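Local coordinates for prolyl endopeptidase (Myxococcus xanthus, PDB 2BKL), which probably hydrolyses oligopeptides on the carboxyl side of proline and, more slowly, of alanine, as a serine endopeptidase of the S9A family, at residues 335-340 with 486-491; 455-460 with 492-497; 504-509 with 591-596. All blocks are in the same frame, centred on the assembly; numbering follows the deposited sequence.

Contact 1: residues 335-340 with 486-491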
loop_
_atom_site.group_PDB
_atom_site.type_symbol
_atom_site.label_atom_id
_atom_site.label_comp_id
_atom_site.label_asym_id
_atom_site.label_seq_id
_atom_site.Cartn_x
_atom_site.Cartn_y
_atom_site.Cartn_z
ATOM N N GLU A 335 -5.438 18.352 -0.389
ATOM C CA GLU A 335 -5.355 17.476 0.775
ATOM C C GLU A 335 -4.008 17.703 1.447
ATOM O O GLU A 335 -2.962 17.390 0.887
ATOM C CB GLU A 335 -5.475 16.012 0.370
ATOM C CG GLU A 335 -5.471 15.036 1.542
ATOM C CD GLU A 335 -5.248 13.595 1.121
ATOM O OE1 GLU A 335 -5.065 13.279 -0.070
ATOM O OE2 GLU A 335 -5.193 12.764 2.040
ATOM N N TYR A 336 -4.063 18.241 2.654
ATOM C CA TYR A 336 -2.900 18.541 3.511
ATOM C C TYR A 336 -2.832 17.540 4.673
ATOM O O TYR A 336 -3.832 16.958 5.066
ATOM C CB TYR A 336 -2.966 19.940 4.073
ATOM C CG TYR A 336 -2.678 21.024 3.059
ATOM C CD1 TYR A 336 -1.376 21.419 2.774
ATOM C CD2 TYR A 336 -3.702 21.638 2.367
ATOM C CE1 TYR A 336 -1.118 22.430 1.854
ATOM C CE2 TYR A 336 -3.464 22.592 1.454
ATOM C CZ TYR A 336 -2.165 23.012 1.195
ATOM O OH TYR A 336 -1.905 23.994 0.253
ATOM N N LEU A 337 -1.619 17.364 5.200
ATOM C CA LEU A 337 -1.384 16.642 6.430
ATOM C C LEU A 337 -0.726 17.572 7.419
ATOM O O LEU A 337 0.324 18.150 7.120
ATOM C CB LEU A 337 -0.474 15.452 6.163
ATOM C CG LEU A 337 -0.696 14.180 6.958
ATOM C CD1 LEU A 337 -2.046 13.556 6.627
ATOM C CD2 LEU A 337 0.436 13.184 6.687
ATOM N N LYS A 338 -1.323 17.737 8.589
ATOM C CA LYS A 338 -0.788 18.546 9.693
ATOM C C LYS A 338 -0.544 17.576 10.834
ATOM O O LYS A 338 -1.495 16.994 11.364
ATOM C CB LYS A 338 -1.785 19.639 10.128
ATOM C CG LYS A 338 -2.176 20.615 9.013
ATOM C CD LYS A 338 -3.282 21.614 9.431
ATOM C CE LYS A 338 -2.893 22.451 10.656
ATOM N NZ LYS A 338 -3.984 23.457 10.969
ATOM N N ASP A 339 0.725 17.400 11.198
ATOM C CA ASP A 339 1.116 16.387 12.187
ATOM C C ASP A 339 0.374 15.060 11.972
ATOM O O ASP A 339 -0.222 14.507 12.880
ATOM C CB ASP A 339 0.902 16.913 13.609
ATOM C CG ASP A 339 1.845 18.027 13.958
ATOM O OD1 ASP A 339 3.059 17.887 13.713
ATOM O OD2 ASP A 339 1.454 19.080 14.508
ATOM N N ALA A 340 0.432 14.574 10.744
ATOM C CA ALA A 340 -0.100 13.255 10.371
ATOM C C ALA A 340 -1.623 13.108 10.364
ATOM O O ALA A 340 -2.110 11.976 10.243
ATOM C CB ALA A 340 0.512 12.167 11.227
ATOM N N GLY A 486 8.442 7.629 5.687
ATOM C CA GLY A 486 7.120 8.014 5.273
ATOM C C GLY A 486 7.086 9.417 4.725
ATOM O O GLY A 486 8.097 10.100 4.614
ATOM N N GLY A 487 5.892 9.863 4.367
ATOM C CA GLY A 487 5.706 11.187 3.801
ATOM C C GLY A 487 5.089 12.207 4.733
ATOM O O GLY A 487 4.702 13.263 4.276
ATOM N N GLU A 488 5.027 11.930 6.029
ATOM C CA GLU A 488 4.134 12.696 6.890
ATOM C C GLU A 488 4.542 14.152 6.940
ATOM O O GLU A 488 3.654 15.034 6.988
ATOM C CB GLU A 488 4.037 12.075 8.275
ATOM C CG GLU A 488 3.295 10.729 8.310
ATOM C CD GLU A 488 4.148 9.470 8.119
ATOM O OE1 GLU A 488 5.281 9.577 7.574
ATOM O OE2 GLU A 488 3.689 8.354 8.555
ATOM N N TYR A 489 5.839 14.418 6.976
ATOM C CA TYR A 489 6.362 15.786 6.987
ATOM C C TYR A 489 7.045 16.169 5.674
ATOM O O TYR A 489 7.894 17.062 5.638
ATOM C CB TYR A 489 7.269 16.007 8.178
ATOM C CG TYR A 489 6.570 15.959 9.498
ATOM C CD1 TYR A 489 5.655 16.909 9.852
ATOM C CD2 TYR A 489 6.878 14.999 10.421
ATOM C CE1 TYR A 489 5.017 16.881 11.094
ATOM C CE2 TYR A 489 6.256 14.953 11.663
ATOM C CZ TYR A 489 5.342 15.912 12.015
ATOM O OH TYR A 489 4.740 15.903 13.253
ATOM N N GLY A 490 6.627 15.521 4.595
ATOM C CA GLY A 490 7.038 15.878 3.252
ATOM C C GLY A 490 8.353 15.248 2.853
ATOM O O GLY A 490 8.765 14.220 3.409
ATOM N N LYS A 491 9.008 15.854 1.864
ATOM C CA LYS A 491 10.160 15.248 1.222
ATOM C C LYS A 491 11.307 14.982 2.184
ATOM O O LYS A 491 11.991 13.973 2.074
ATOM C CB LYS A 491 10.629 16.095 0.034
ATOM C CG LYS A 491 11.885 15.614 -0.639
ATOM C CD LYS A 491 12.323 16.614 -1.707
ATOM C CE LYS A 491 13.743 16.400 -2.189
ATOM N NZ LYS A 491 13.922 15.089 -2.801
HETATM O O HOH W 1 2.034 16.069 8.772
#

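Contact 2: residues 455-460 with 492-497. With ZAH (N-[(benzyloxy)carbonyl]-L-alanyl-L-proline), chain C.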
loop_
_atom_site.group_PDB
_atom_site.type_symbol
_atom_site.label_atom_id
_atom_site.label_comp_id
_atom_site.label_asym_id
_atom_site.label_seq_id
_atom_site.Cartn_x
_atom_site.Cartn_y
_atom_site.Cartn_z
ATOM N N GLY A 455 8.805 4.185 4.942
ATOM C CA GLY A 455 9.349 4.106 3.608
ATOM C C GLY A 455 8.377 4.499 2.543
ATOM O O GLY A 455 7.160 4.587 2.741
ATOM N N PHE A 456 8.940 4.766 1.370
ATOM C CA PHE A 456 8.206 4.933 0.136
ATOM C C PHE A 456 7.202 6.088 0.147
ATOM O O PHE A 456 6.239 6.080 -0.608
ATOM C CB PHE A 456 7.540 3.605 -0.270
ATOM C CG PHE A 456 8.530 2.520 -0.518
ATOM C CD1 PHE A 456 9.005 1.713 0.505
ATOM C CD2 PHE A 456 9.088 2.359 -1.816
ATOM C CE1 PHE A 456 9.994 0.761 0.253
ATOM C CE2 PHE A 456 10.044 1.399 -2.067
ATOM C CZ PHE A 456 10.500 0.592 -1.044
ATOM N N ASN A 457 7.425 7.094 1.002
ATOM C CA ASN A 457 6.538 8.249 1.085
ATOM C C ASN A 457 5.133 7.886 1.555
ATOM O O ASN A 457 4.193 8.665 1.398
ATOM C CB ASN A 457 6.518 8.985 -0.259
ATOM C CG ASN A 457 6.297 10.456 -0.128
ATOM O OD1 ASN A 457 6.872 11.128 0.741
ATOM N ND2 ASN A 457 5.443 10.992 -1.003
ATOM N N VAL A 458 4.979 6.718 2.171
ATOM C CA VAL A 458 3.699 6.229 2.655
ATOM C C VAL A 458 3.418 6.797 4.028
ATOM O O VAL A 458 4.288 6.795 4.898
ATOM C CB VAL A 458 3.704 4.683 2.702
ATOM C CG1 VAL A 458 2.459 4.119 3.389
ATOM C CG2 VAL A 458 3.786 4.139 1.299
ATOM N N ASN A 459 2.217 7.303 4.225
ATOM C CA ASN A 459 1.827 7.866 5.506
ATOM C C ASN A 459 1.000 6.906 6.323
ATOM O O ASN A 459 0.143 6.189 5.787
ATOM C CB ASN A 459 1.037 9.140 5.300
ATOM C CG ASN A 459 1.791 10.114 4.470
ATOM O OD1 ASN A 459 2.945 10.361 4.731
ATOM N ND2 ASN A 459 1.168 10.609 3.413
ATOM N N MET A 460 1.273 6.845 7.622
ATOM C CA MET A 460 0.441 6.074 8.541
ATOM C C MET A 460 -0.672 6.964 9.025
ATOM O O MET A 460 -0.439 7.943 9.685
ATOM C CB MET A 460 1.252 5.510 9.730
ATOM C CG MET A 460 2.494 4.750 9.350
ATOM S SD MET A 460 2.154 3.200 8.515
ATOM C CE MET A 460 2.204 3.510 7.279
ATOM N N ALA A 492 11.524 15.911 3.105
ATOM C CA ALA A 492 12.589 15.774 4.062
ATOM C C ALA A 492 12.394 14.547 4.961
ATOM O O ALA A 492 13.354 13.947 5.400
ATOM C CB ALA A 492 12.648 17.021 4.909
ATOM N N TRP A 493 11.149 14.204 5.249
ATOM C CA TRP A 493 10.802 13.052 6.108
ATOM C C TRP A 493 11.103 11.753 5.356
ATOM O O TRP A 493 11.708 10.829 5.899
ATOM C CB TRP A 493 9.345 13.121 6.492
ATOM C CG TRP A 493 8.972 12.374 7.737
ATOM C CD1 TRP A 493 8.148 11.310 7.834
ATOM C CD2 TRP A 493 9.346 12.719 9.066
ATOM N NE1 TRP A 493 8.011 10.919 9.139
ATOM C CE2 TRP A 493 8.752 11.783 9.917
ATOM C CE3 TRP A 493 10.157 13.723 9.624
ATOM C CZ2 TRP A 493 8.889 11.836 11.282
ATOM C CZ3 TRP A 493 10.303 13.766 10.984
ATOM C CH2 TRP A 493 9.675 12.819 11.794
ATOM N N HIS A 494 10.716 11.709 4.091
ATOM C CA HIS A 494 10.935 10.566 3.243
ATOM C C HIS A 494 12.452 10.367 3.047
ATOM O O HIS A 494 12.986 9.275 3.249
ATOM C CB HIS A 494 10.211 10.770 1.885
ATOM C CG HIS A 494 10.440 9.685 0.895
ATOM N ND1 HIS A 494 10.496 9.934 -0.457
ATOM C CD2 HIS A 494 10.655 8.357 1.047
ATOM C CE1 HIS A 494 10.733 8.800 -1.098
ATOM N NE2 HIS A 494 10.830 7.822 -0.208
ATOM N N ASP A 495 13.120 11.433 2.641
ATOM C CA ASP A 495 14.554 11.349 2.326
ATOM C C ASP A 495 15.409 10.967 3.519
ATOM O O ASP A 495 16.428 10.280 3.356
ATOM C CB ASP A 495 15.073 12.648 1.711
ATOM C CG ASP A 495 14.656 12.832 0.267
ATOM O OD1 ASP A 495 14.108 11.887 -0.365
ATOM O OD2 ASP A 495 14.832 13.951 -0.282
ATOM N N ALA A 496 15.004 11.369 4.721
ATOM C CA ALA A 496 15.758 11.012 5.915
ATOM C C ALA A 496 15.531 9.567 6.362
ATOM O O ALA A 496 16.052 9.164 7.413
ATOM C CB ALA A 496 15.446 11.966 7.044
ATOM N N GLY A 497 14.787 8.773 5.599
ATOM C CA GLY A 497 14.576 7.379 5.922
ATOM C C GLY A 497 14.714 6.470 4.730
ATOM O O GLY A 497 14.034 5.470 4.656
HETATM C C1 ZAH C . 5.957 -3.620 0.258
HETATM O O2 ZAH C . 6.407 -2.597 1.116
HETATM C C3 ZAH C . 6.663 -3.610 -1.118
HETATM C C4 ZAH C . 8.167 -3.870 -0.989
HETATM C C5 ZAH C . 8.834 -2.505 -0.876
HETATM C C6 ZAH C . 7.905 -1.510 -1.520
HETATM N N7 ZAH C . 6.697 -2.284 -1.773
HETATM C C8 ZAH C . 5.660 -1.795 -2.451
HETATM O O9 ZAH C . 4.642 -2.603 -2.687
HETATM C C10 ZAH C . 5.741 -0.450 -3.206
HETATM C C11 ZAH C . 5.392 0.588 -2.139
HETATM N N14 ZAH C . 4.771 -0.366 -4.269
HETATM C C15 ZAH C . 4.935 -1.019 -5.395
HETATM O O16 ZAH C . 6.023 -1.702 -5.640
HETATM O O17 ZAH C . 3.897 -0.935 -6.381
HETATM C C18 ZAH C . 4.087 -1.812 -7.520
HETATM C C19 ZAH C . 2.828 -1.904 -8.389
HETATM C C20 ZAH C . 2.385 -0.764 -9.073
HETATM C C21 ZAH C . 1.234 -0.831 -9.858
HETATM C C22 ZAH C . 0.543 -2.040 -9.976
HETATM C C23 ZAH C . 0.995 -3.186 -9.316
HETATM C C24 ZAH C . 2.137 -3.115 -8.519
#

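Contact 3: residues 504-509 with 591-596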
loop_
_atom_site.group_PDB
_atom_site.type_symbol
_atom_site.label_atom_id
_atom_site.label_comp_id
_atom_site.label_asym_id
_atom_site.label_seq_id
_atom_site.Cartn_x
_atom_site.Cartn_y
_atom_site.Cartn_z
ATOM N N ASN A 504 17.871 5.359 10.058
ATOM C CA ASN A 504 17.045 6.280 10.848
ATOM C C ASN A 504 15.631 5.747 11.099
ATOM O O ASN A 504 15.037 6.002 12.136
ATOM C CB ASN A 504 16.907 7.615 10.156
ATOM C CG ASN A 504 18.187 8.452 10.141
ATOM O OD1 ASN A 504 19.090 8.287 10.959
ATOM N ND2 ASN A 504 18.248 9.394 9.208
ATOM N N VAL A 505 15.071 5.001 10.148
ATOM C CA VAL A 505 13.740 4.454 10.285
ATOM C C VAL A 505 13.738 3.472 11.446
ATOM O O VAL A 505 12.838 3.479 12.294
ATOM C CB VAL A 505 13.329 3.696 9.019
ATOM C CG1 VAL A 505 11.964 3.112 9.149
ATOM C CG2 VAL A 505 13.392 4.621 7.826
ATOM N N PHE A 506 14.736 2.602 11.472
ATOM C CA PHE A 506 14.862 1.614 12.507
ATOM C C PHE A 506 15.112 2.259 13.853
ATOM O O PHE A 506 14.482 1.881 14.850
ATOM C CB PHE A 506 15.942 0.575 12.156
ATOM C CG PHE A 506 15.844 0.021 10.735
ATOM C CD1 PHE A 506 14.626 -0.187 10.135
ATOM C CD2 PHE A 506 16.994 -0.269 10.014
ATOM C CE1 PHE A 506 14.547 -0.703 8.860
ATOM C CE2 PHE A 506 16.910 -0.783 8.706
ATOM C CZ PHE A 506 15.698 -1.004 8.155
ATOM N N ASP A 507 15.954 3.288 13.868
ATOM C CA ASP A 507 16.176 4.043 15.109
ATOM C C ASP A 507 14.895 4.712 15.626
ATOM O O ASP A 507 14.611 4.680 16.819
ATOM C CB ASP A 507 17.275 5.055 14.940
ATOM C CG ASP A 507 18.628 4.446 14.734
ATOM O OD1 ASP A 507 18.858 3.262 15.085
ATOM O OD2 ASP A 507 19.510 5.135 14.228
ATOM N N ASP A 508 14.093 5.276 14.734
ATOM C CA ASP A 508 12.799 5.823 15.119
ATOM C C ASP A 508 11.909 4.756 15.726
ATOM O O ASP A 508 11.192 5.025 16.668
ATOM C CB ASP A 508 12.080 6.455 13.926
ATOM C CG ASP A 508 12.738 7.703 13.401
ATOM O OD1 ASP A 508 13.689 8.258 14.014
ATOM O OD2 ASP A 508 12.349 8.164 12.298
ATOM N N PHE A 509 11.949 3.528 15.210
ATOM C CA PHE A 509 11.083 2.465 15.727
ATOM C C PHE A 509 11.568 1.952 17.069
ATOM O O PHE A 509 10.748 1.742 17.967
ATOM C CB PHE A 509 11.029 1.327 14.707
ATOM C CG PHE A 509 9.822 0.417 14.820
ATOM C CD1 PHE A 509 8.533 0.894 14.743
ATOM C CD2 PHE A 509 9.990 -0.935 14.985
ATOM C CE1 PHE A 509 7.441 0.042 14.780
ATOM C CE2 PHE A 509 8.892 -1.792 15.027
ATOM C CZ PHE A 509 7.617 -1.287 14.927
ATOM N N HIS A 591 24.191 -4.162 3.693
ATOM C CA HIS A 591 24.744 -5.265 4.446
ATOM C C HIS A 591 24.722 -4.947 5.921
ATOM O O HIS A 591 24.517 -5.843 6.720
ATOM C CB HIS A 591 26.155 -5.598 3.952
ATOM C CG HIS A 591 26.698 -6.894 4.475
ATOM N ND1 HIS A 591 28.045 -7.091 4.691
ATOM C CD2 HIS A 591 26.090 -8.065 4.780
ATOM C CE1 HIS A 591 28.241 -8.316 5.142
ATOM N NE2 HIS A 591 27.077 -8.941 5.182
ATOM N N ALA A 592 24.836 -3.664 6.293
ATOM C CA ALA A 592 24.869 -3.292 7.692
ATOM C C ALA A 592 23.549 -3.549 8.404
ATOM O O ALA A 592 23.546 -3.786 9.601
ATOM C CB ALA A 592 25.272 -1.861 7.828
ATOM N N TYR A 593 22.435 -3.479 7.683
ATOM C CA TYR A 593 21.127 -3.743 8.308
ATOM C C TYR A 593 20.346 -4.985 7.864
ATOM O O TYR A 593 19.396 -5.344 8.536
ATOM C CB TYR A 593 20.212 -2.512 8.262
ATOM C CG TYR A 593 19.649 -2.096 6.895
ATOM C CD1 TYR A 593 18.598 -2.800 6.312
ATOM C CD2 TYR A 593 20.104 -0.961 6.235
ATOM C CE1 TYR A 593 18.036 -2.391 5.117
ATOM C CE2 TYR A 593 19.568 -0.553 5.047
ATOM C CZ TYR A 593 18.524 -1.259 4.481
ATOM O OH TYR A 593 17.954 -0.824 3.301
ATOM N N SER A 594 20.737 -5.601 6.749
ATOM C CA SER A 594 20.067 -6.769 6.117
ATOM C C SER A 594 19.725 -7.803 7.192
ATOM O O SER A 594 20.635 -8.402 7.774
ATOM C CB SER A 594 21.006 -7.370 5.094
ATOM O OG SER A 594 20.440 -8.536 4.499
ATOM N N PRO A 595 18.473 -7.935 7.596
ATOM C CA PRO A 595 18.170 -8.764 8.770
ATOM C C PRO A 595 18.677 -10.201 8.678
ATOM O O PRO A 595 19.121 -10.769 9.672
ATOM C CB PRO A 595 16.633 -8.685 8.854
ATOM C CG PRO A 595 16.367 -7.321 8.325
ATOM C CD PRO A 595 17.298 -7.148 7.160
ATOM N N TYR A 596 18.588 -10.798 7.498
ATOM C CA TYR A 596 19.015 -12.177 7.288
ATOM C C TYR A 596 20.479 -12.379 7.640
ATOM O O TYR A 596 20.853 -13.471 8.045
ATOM C CB TYR A 596 18.762 -12.567 5.846
ATOM C CG TYR A 596 19.331 -13.901 5.434
ATOM C CD1 TYR A 596 18.886 -15.081 5.997
ATOM C CD2 TYR A 596 20.312 -13.973 4.473
ATOM C CE1 TYR A 596 19.394 -16.306 5.608
ATOM C CE2 TYR A 596 20.847 -15.208 4.082
ATOM C CZ TYR A 596 20.363 -16.352 4.646
ATOM O OH TYR A 596 20.897 -17.526 4.159
#

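Contact 1: residues 335-340 with 486-491
Tyr489 donates a short hydrogen bond from its phenol to the carboxylate of Asp339, OH to OD1 2.6 Å, that joins the propeller to the peptidase domain. OD1 lies at the edge of the tyrosine ring, in its plane, and accepts through its anti lone pair, with carboxylate and ring planes 78° apart. Although the CB of Asp339 points away from the loop, CG lies anti to its carbonyl carbon (chi1 -68°), and OD1 can turn back to the hydroxyl.

A bridging water makes the second polar link: it donates to Glu488 O at 2.6 Å, accepts from Ala340 N at 2.9 Å, and gives a weak bond to Leu337 O.

The apolar part is small. Leu337 CD2 rests on the backbone of Glu488, 3.7 Å from its CA, and the compact Ala340 CB lies beside Glu488 CG at 4.3 Å. The carboxylate of Glu488 bends away to Asn482 and to Met460 N.

Leu337 sits near the end of strand 331-338, an inner strand of a four-stranded antiparallel propeller sheet. The loop 486-491 leads into helix 491-495, and strand 415-423 of the peptidase-domain sheet adjoins both sides, touching Ala340 through Gln419 and Tyr489 through Phe421.

Contact 2: residues 455-460 with 492-497
The loop that carries Phe456 into the ligand pocket of this prolyl endopeptidase makes a type I' beta turn, Gly455 to Val458, and the back of that turn lies against the imidazole of His494. Val458 N closes the turn on Gly455 O at 3.1 Å. Phe456 and Asn457 occupy its middle positions, both with positive phi; asparagine readily adopts such angles. Glycine suits position 455, because at these backbone angles a CB would be jammed against the preceding carbonyl oxygen.

Across the contact the turn lies over one face of the His494 ring. Asn457 N stands above that face toward the rim, 3.5 Å from His494 CD2, while Asn457 CB sits almost over the ring centre, 4.1 Å from the centroid and 10° from the normal, in a CH-pi contact. His494 CG is anti to the backbone N (chi1 176°), which carries the imidazole off the helix toward the turn. Its NE2 approaches Phe456 CA at 3.9 Å and is hydrogen-bonded to Glu577 OE1. The other oxygen of Glu577 accepts from Phe456 N, and one carboxylate thus ties the ring and the turn together.

The CB of Phe456 points away from the helix, and the phenyl ring presents a face to the bound Z-Ala-Pro (N-[(benzyloxy)carbonyl]-L-alanyl-L-proline, ZAH). The proline-ring carbon C6 of ZAH lies over this face toward the rim, 3.4 Å from Phe456 CZ, as befits an apolar, flat wall for proline. Trp249 and Tyr578 meet the phenyl edge-to-face.

The turn belongs to the loop between strand 448-451 and helix 469-473. His494 comes from the short helix 491-495, and backbone hydrogen bonds of Asn457 and of Trp493 with Gly485 tie both segments to the loop after strand 477-481.

Contact 3: residues 504-509 with 591-596
Phe506 drives the edge of its phenyl ring into the face of Tyr593, a T-shaped pair with centroids 5.1 Å apart and ring planes at 71°. The leading atom is Phe506 CE2, which stands over the phenol face nearer the rim than the centre: it is 3.5 Å from Tyr593 CG and 3.6 Å from Tyr593 CD1.

The two side chains meet at about a right angle from backbones far apart, Phe506 CA and Tyr593 CA being 9.3 Å from each other. Phe506 CG lies anti to its carbonyl carbon, and the ring reaches outward to present its CE2-CZ edge. Tyr593 takes the less common choice, with CG between the backbone N and the carbonyl carbon (chi1 71°), which swings the ring in front of the phenylalanine, and chi2 near 76° turns its flat to it. Phenylalanine suits its place because it is long enough to cross most of this distance, and tyrosine because it offers a broad flat face close to its backbone. With an alanine in place of Tyr593, the Phe506 edge would probably lose the face it packs on, opening a gap beside helix 503-518.

Leu538 and Ala541 of helix 534-545 also touch Phe506. This is buried aromatic packing in an alpha/beta-hydrolase domain, where helices flank the central sheet: it joins helix 503-518 to the C-terminal part of the 584-593 region.

Overall arrangement
Contacts 1 and 2 adjoin, their centres 9 Å apart, and alternate along the chain; Glu488 OE2 of contact 1 probably accepts a hydrogen bond from Met460 N of contact 2 at 3.0 Å. Contact 3 follows in sequence, its centre 15 Å from that of contact 2. Those two meet through a probable hydrogen bond, Asn504 ND2 to Ala496 O, 2.8 Å. Contacts 1 and 3 do not touch. Contact 2 alone reaches the bound ligand, through Phe456. The side chain of Glu488 is about 13 Å from ZAH. That of Tyr593 is about 10 Å from ZAH. Together they lead from the propeller interface, past the pocket, to further helices of the hydrolase domain, whose Ser533, Asp616 and His651 probably form the catalytic triad.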